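Local coordinates for protein aromatic-amino-acid transaminase TyrB (Burkholderia cenocepacia K56-2Valvano, PDB 4WD2) that probably catalyses the pyridoxal-phosphate-dependent transfer of amino groups between aromatic amino acids and 2-oxo acids, at residues Y44-G55 with W315-I326. Numbering follows the deposited sequence.
Sequences YFDAEGRIPVMG and WEEELSAMCRRI
Tyr44 lies against Met322 and Arg325 of the long helix 309-338, and the three side chains illustrate how the start of an irregular segment can be fastened to a helix by an aromatic ring and its hydroxyl. With CG anti to the backbone N (chi1 -179°), the ring lies across Met322 and its hydroxyl comes to Arg325 NE. The Met322 chain bends at chi3 (60°), which brings its methyl CE over one face of the ring, 3.8 Å from the centroid, in a CH-pi contact; SD stands farther off above the same ring, a Met-aromatic contact. Ile326 CG1 meets the ring edge near CE1.

The phenol oxygen is gripped in turn by Arg325, whose NE donates to Tyr44 OH (3.0 Å) within the guanidinium plane. Ring and guanidinium planes are turned 68° apart. The bonds to Tyr44 OH and, from NH2, to Leu388 O hold the head group, with a weak one from NH1 to Phe45 O added; Asp46 O sits over the guanidinium face. Asp46 OD1 accepts from Glu48 N, an Asx turn, and from Arg50 N on the opposite face of its carboxylate, which shapes the loop beside it.

Farther along, Met54 drives its methyl CE against Trp315 CD1 (3.5 Å), with SD at the edge of the indole's five-membered ring, and CE also touches Met322 SD (3.8 Å). Trp315 itself stacks on Phe256 and bonds through NE1 to Asn255 O, close to the pyridoxal-phosphate-bearing Lys254. Glu318, extended, accepts from Gly55 N with the syn lone pair of OE1 (2.9 Å), while a water bridges OE2 to Val53 O.

Carboxylate and first-turn amide meet where helix 55-65 starts, a pairing likely favoured by the helix dipole; thioether and aromatic contacts run between and beside these polar bonds, and directional bonds at both ends fix how the loop sits on the helix.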
loop_
_atom_site.group_PDB
_atom_site.type_symbol
_atom_site.label_atom_id
_atom_site.label_comp_id
_atom_site.label_asym_id
_atom_site.label_seq_id
_atom_site.Cartn_x
_atom_site.Cartn_y
_atom_site.Cartn_z
ATOM N N TYR A 44 -21.506 3.455 0.361
ATOM C CA TYR A 44 -22.594 4.253 0.927
ATOM C C TYR A 44 -22.887 5.509 0.103
ATOM O O TYR A 44 -21.983 6.274 -0.228
ATOM C CB TYR A 44 -22.296 4.656 2.378
ATOM C CG TYR A 44 -23.424 5.466 2.998
ATOM C CD1 TYR A 44 -24.511 4.841 3.595
ATOM C CD2 TYR A 44 -23.408 6.857 2.966
ATOM C CE1 TYR A 44 -25.547 5.581 4.153
ATOM C CE2 TYR A 44 -24.443 7.603 3.514
ATOM C CZ TYR A 44 -25.503 6.962 4.102
ATOM O OH TYR A 44 -26.519 7.708 4.644
ATOM N N PHE A 45 -24.162 5.701 -0.226
ATOM C CA PHE A 45 -24.654 6.948 -0.805
ATOM C C PHE A 45 -25.604 7.594 0.201
ATOM O O PHE A 45 -26.223 6.896 0.995
ATOM C CB PHE A 45 -25.359 6.699 -2.141
ATOM C CG PHE A 45 -24.497 6.013 -3.155
ATOM C CD1 PHE A 45 -24.380 4.633 -3.169
ATOM C CD2 PHE A 45 -23.788 6.749 -4.089
ATOM C CE1 PHE A 45 -23.575 3.997 -4.103
ATOM C CE2 PHE A 45 -22.979 6.125 -5.029
ATOM C CZ PHE A 45 -22.870 4.749 -5.037
ATOM N N ASP A 46 -25.718 8.917 0.184
ATOM C CA ASP A 46 -26.586 9.585 1.148
ATOM C C ASP A 46 -28.013 9.717 0.622
ATOM O O ASP A 46 -28.384 9.077 -0.362
ATOM C CB ASP A 46 -26.023 10.966 1.535
ATOM C CG ASP A 46 -25.819 11.902 0.340
ATOM O OD1 ASP A 46 -26.444 11.710 -0.727
ATOM O OD2 ASP A 46 -25.030 12.861 0.485
ATOM N N ALA A 47 -28.806 10.553 1.286
ATOM C CA ALA A 47 -30.213 10.728 0.932
ATOM C C ALA A 47 -30.386 11.260 -0.485
ATOM O O ALA A 47 -31.433 11.068 -1.099
ATOM C CB ALA A 47 -30.897 11.658 1.924
ATOM N N GLU A 48 -29.362 11.934 -0.998
ATOM C CA GLU A 48 -29.439 12.526 -2.326
ATOM C C GLU A 48 -28.717 11.668 -3.366
ATOM O O GLU A 48 -28.523 12.092 -4.503
ATOM C CB GLU A 48 -28.861 13.949 -2.309
ATOM N N GLY A 49 -28.330 10.458 -2.974
ATOM C CA GLY A 49 -27.655 9.539 -3.877
ATOM C C GLY A 49 -26.223 9.921 -4.207
ATOM O O GLY A 49 -25.680 9.494 -5.231
ATOM N N ARG A 50 -25.602 10.723 -3.346
ATOM C CA ARG A 50 -24.203 11.107 -3.536
ATOM C C ARG A 50 -23.287 10.419 -2.531
ATOM O O ARG A 50 -23.713 10.064 -1.435
ATOM C CB ARG A 50 -24.023 12.618 -3.405
ATOM C CG ARG A 50 -24.998 13.460 -4.191
ATOM C CD ARG A 50 -24.626 14.926 -4.062
ATOM N NE ARG A 50 -25.501 15.789 -4.843
ATOM C CZ ARG A 50 -26.456 16.554 -4.321
ATOM N NH1 ARG A 50 -26.657 16.569 -3.006
ATOM N NH2 ARG A 50 -27.208 17.307 -5.110
ATOM N N ILE A 51 -22.027 10.233 -2.910
ATOM C CA ILE A 51 -21.002 9.818 -1.961
ATOM C C ILE A 51 -20.652 11.012 -1.085
ATOM O O ILE A 51 -20.154 12.025 -1.586
ATOM C CB ILE A 51 -19.736 9.314 -2.663
ATOM C CG1 ILE A 51 -20.084 8.237 -3.693
ATOM C CG2 ILE A 51 -18.720 8.814 -1.636
ATOM C CD1 ILE A 51 -18.946 7.917 -4.651
ATOM N N PRO A 52 -20.912 10.905 0.229
ATOM C CA PRO A 52 -20.718 12.091 1.071
ATOM C C PRO A 52 -19.264 12.364 1.436
ATOM O O PRO A 52 -18.415 11.473 1.414
ATOM C CB PRO A 52 -21.532 11.766 2.330
ATOM C CG PRO A 52 -21.516 10.270 2.406
ATOM C CD PRO A 52 -21.508 9.780 0.977
ATOM N N VAL A 53 -18.994 13.625 1.744
ATOM C CA VAL A 53 -17.795 14.016 2.472
ATOM C C VAL A 53 -18.247 14.341 3.887
ATOM O O VAL A 53 -18.958 15.328 4.091
ATOM C CB VAL A 53 -17.100 15.238 1.843
ATOM C CG1 VAL A 53 -16.020 15.764 2.773
ATOM C CG2 VAL A 53 -16.514 14.882 0.492
ATOM N N MET A 54 -17.871 13.512 4.859
ATOM C CA MET A 54 -18.395 13.685 6.205
ATOM C C MET A 54 -17.932 15.014 6.787
ATOM O O MET A 54 -16.792 15.429 6.567
ATOM C CB MET A 54 -17.978 12.521 7.106
ATOM C CG MET A 54 -18.507 11.174 6.636
ATOM S SD MET A 54 -18.066 9.806 7.727
ATOM C CE MET A 54 -19.345 9.886 8.972
ATOM N N GLY A 55 -18.835 15.677 7.509
ATOM C CA GLY A 55 -18.556 16.968 8.110
ATOM C C GLY A 55 -17.277 16.977 8.924
ATOM O O GLY A 55 -16.460 17.894 8.803
ATOM N N TRP A 315 -18.372 13.140 14.020
ATOM C CA TRP A 315 -18.232 11.942 13.205
ATOM C C TRP A 315 -19.198 10.833 13.630
ATOM O O TRP A 315 -19.905 10.276 12.789
ATOM C CB TRP A 315 -16.794 11.426 13.256
ATOM C CG TRP A 315 -16.637 10.086 12.607
ATOM C CD1 TRP A 315 -16.754 9.800 11.276
ATOM C CD2 TRP A 315 -16.345 8.845 13.259
ATOM N NE1 TRP A 315 -16.550 8.461 11.060
ATOM C CE2 TRP A 315 -16.298 7.850 12.259
ATOM C CE3 TRP A 315 -16.111 8.477 14.590
ATOM C CZ2 TRP A 315 -16.026 6.516 12.548
ATOM C CZ3 TRP A 315 -15.840 7.152 14.875
ATOM C CH2 TRP A 315 -15.800 6.187 13.859
ATOM N N GLU A 316 -19.228 10.507 14.923
ATOM C CA GLU A 316 -20.105 9.446 15.419
ATOM C C GLU A 316 -21.570 9.766 15.143
ATOM O O GLU A 316 -22.367 8.875 14.835
ATOM C CB GLU A 316 -19.895 9.215 16.920
ATOM C CG GLU A 316 -18.536 8.625 17.284
ATOM C CD GLU A 316 -18.465 8.131 18.724
ATOM O OE1 GLU A 316 -19.531 7.886 19.334
ATOM O OE2 GLU A 316 -17.338 7.982 19.245
ATOM N N GLU A 317 -21.922 11.042 15.258
ATOM C CA GLU A 317 -23.291 11.468 15.004
ATOM C C GLU A 317 -23.692 11.257 13.544
ATOM O O GLU A 317 -24.766 10.728 13.274
ATOM C CB GLU A 317 -23.480 12.934 15.402
ATOM C CG GLU A 317 -23.610 13.134 16.908
ATOM C CD GLU A 317 -23.805 14.591 17.312
ATOM O OE1 GLU A 317 -23.723 15.486 16.437
ATOM O OE2 GLU A 317 -24.040 14.841 18.515
ATOM N N GLU A 318 -22.841 11.665 12.604
ATOM C CA GLU A 318 -23.174 11.516 11.185
ATOM C C GLU A 318 -23.215 10.041 10.795
ATOM O O GLU A 318 -24.079 9.620 10.030
ATOM C CB GLU A 318 -22.179 12.270 10.295
ATOM C CG GLU A 318 -22.497 12.173 8.793
ATOM C CD GLU A 318 -21.721 13.178 7.943
ATOM O OE1 GLU A 318 -20.837 13.873 8.485
ATOM O OE2 GLU A 318 -21.999 13.276 6.726
ATOM N N LEU A 319 -22.286 9.259 11.334
ATOM C CA LEU A 319 -22.250 7.825 11.063
ATOM C C LEU A 319 -23.503 7.124 11.593
ATOM O O LEU A 319 -24.028 6.206 10.954
ATOM C CB LEU A 319 -20.991 7.198 11.668
ATOM C CG LEU A 319 -20.861 5.678 11.527
ATOM C CD1 LEU A 319 -20.728 5.244 10.058
ATOM C CD2 LEU A 319 -19.701 5.173 12.364
ATOM N N SER A 320 -23.988 7.556 12.755
ATOM C CA SER A 320 -25.208 6.974 13.312
ATOM C C SER A 320 -26.423 7.365 12.472
ATOM O O SER A 320 -27.347 6.576 12.305
ATOM C CB SER A 320 -25.409 7.401 14.769
ATOM O OG SER A 320 -25.832 8.750 14.860
ATOM N N ALA A 321 -26.414 8.581 11.931
ATOM C CA ALA A 321 -27.468 9.010 11.013
ATOM C C ALA A 321 -27.424 8.201 9.714
ATOM O O ALA A 321 -28.463 7.889 9.139
ATOM C CB ALA A 321 -27.347 10.490 10.722
ATOM N N MET A 322 -26.222 7.866 9.254
ATOM C CA MET A 322 -26.054 6.977 8.100
ATOM C C MET A 322 -26.615 5.595 8.405
ATOM O O MET A 322 -27.338 5.013 7.596
ATOM C CB MET A 322 -24.579 6.864 7.703
ATOM C CG MET A 322 -24.003 8.131 7.106
ATOM S SD MET A 322 -22.204 8.175 7.165
ATOM C CE MET A 322 -21.769 6.749 6.204
ATOM N N CYS A 323 -26.269 5.082 9.578
ATOM C CA CYS A 323 -26.784 3.804 10.046
ATOM C C CYS A 323 -28.316 3.795 10.059
ATOM O O CYS A 323 -28.938 2.844 9.595
ATOM C CB CYS A 323 -26.232 3.497 11.443
ATOM S SG CYS A 323 -26.547 1.826 12.046
ATOM N N ARG A 324 -28.918 4.862 10.579
ATOM C CA ARG A 324 -30.374 4.942 10.661
ATOM C C ARG A 324 -31.034 5.118 9.292
ATOM O O ARG A 324 -32.139 4.633 9.078
ATOM C CB ARG A 324 -30.798 6.080 11.600
ATOM C CG ARG A 324 -30.596 5.770 13.082
ATOM C CD ARG A 324 -31.304 6.785 13.972
ATOM N NE ARG A 324 -30.867 8.152 13.706
ATOM C CZ ARG A 324 -29.816 8.726 14.286
ATOM N NH1 ARG A 324 -29.095 8.045 15.171
ATOM N NH2 ARG A 324 -29.484 9.973 13.983
ATOM N N ARG A 325 -30.365 5.808 8.370
ATOM C CA ARG A 325 -30.915 5.998 7.026
ATOM C C ARG A 325 -31.045 4.661 6.298
ATOM O O ARG A 325 -32.054 4.405 5.653
ATOM C CB ARG A 325 -30.061 6.963 6.196
ATOM C CG ARG A 325 -30.831 7.584 5.015
ATOM C CD ARG A 325 -29.917 8.274 4.001
ATOM N NE ARG A 325 -29.144 7.311 3.226
ATOM C CZ ARG A 325 -29.610 6.645 2.174
ATOM N NH1 ARG A 325 -28.824 5.787 1.537
ATOM N NH2 ARG A 325 -30.861 6.840 1.760
ATOM N N ILE A 326 -30.027 3.810 6.405
ATOM C CA ILE A 326 -30.102 2.466 5.834
ATOM C C ILE A 326 -31.273 1.686 6.450
ATOM O O ILE A 326 -32.038 1.037 5.732
ATOM C CB ILE A 326 -28.780 1.680 6.039
ATOM C CG1 ILE A 326 -27.643 2.322 5.236
ATOM C CG2 ILE A 326 -28.944 0.219 5.619
ATOM C CD1 ILE A 326 -26.302 1.659 5.432
HETATM O O HOH W 1 -21.651 15.442 5.423
#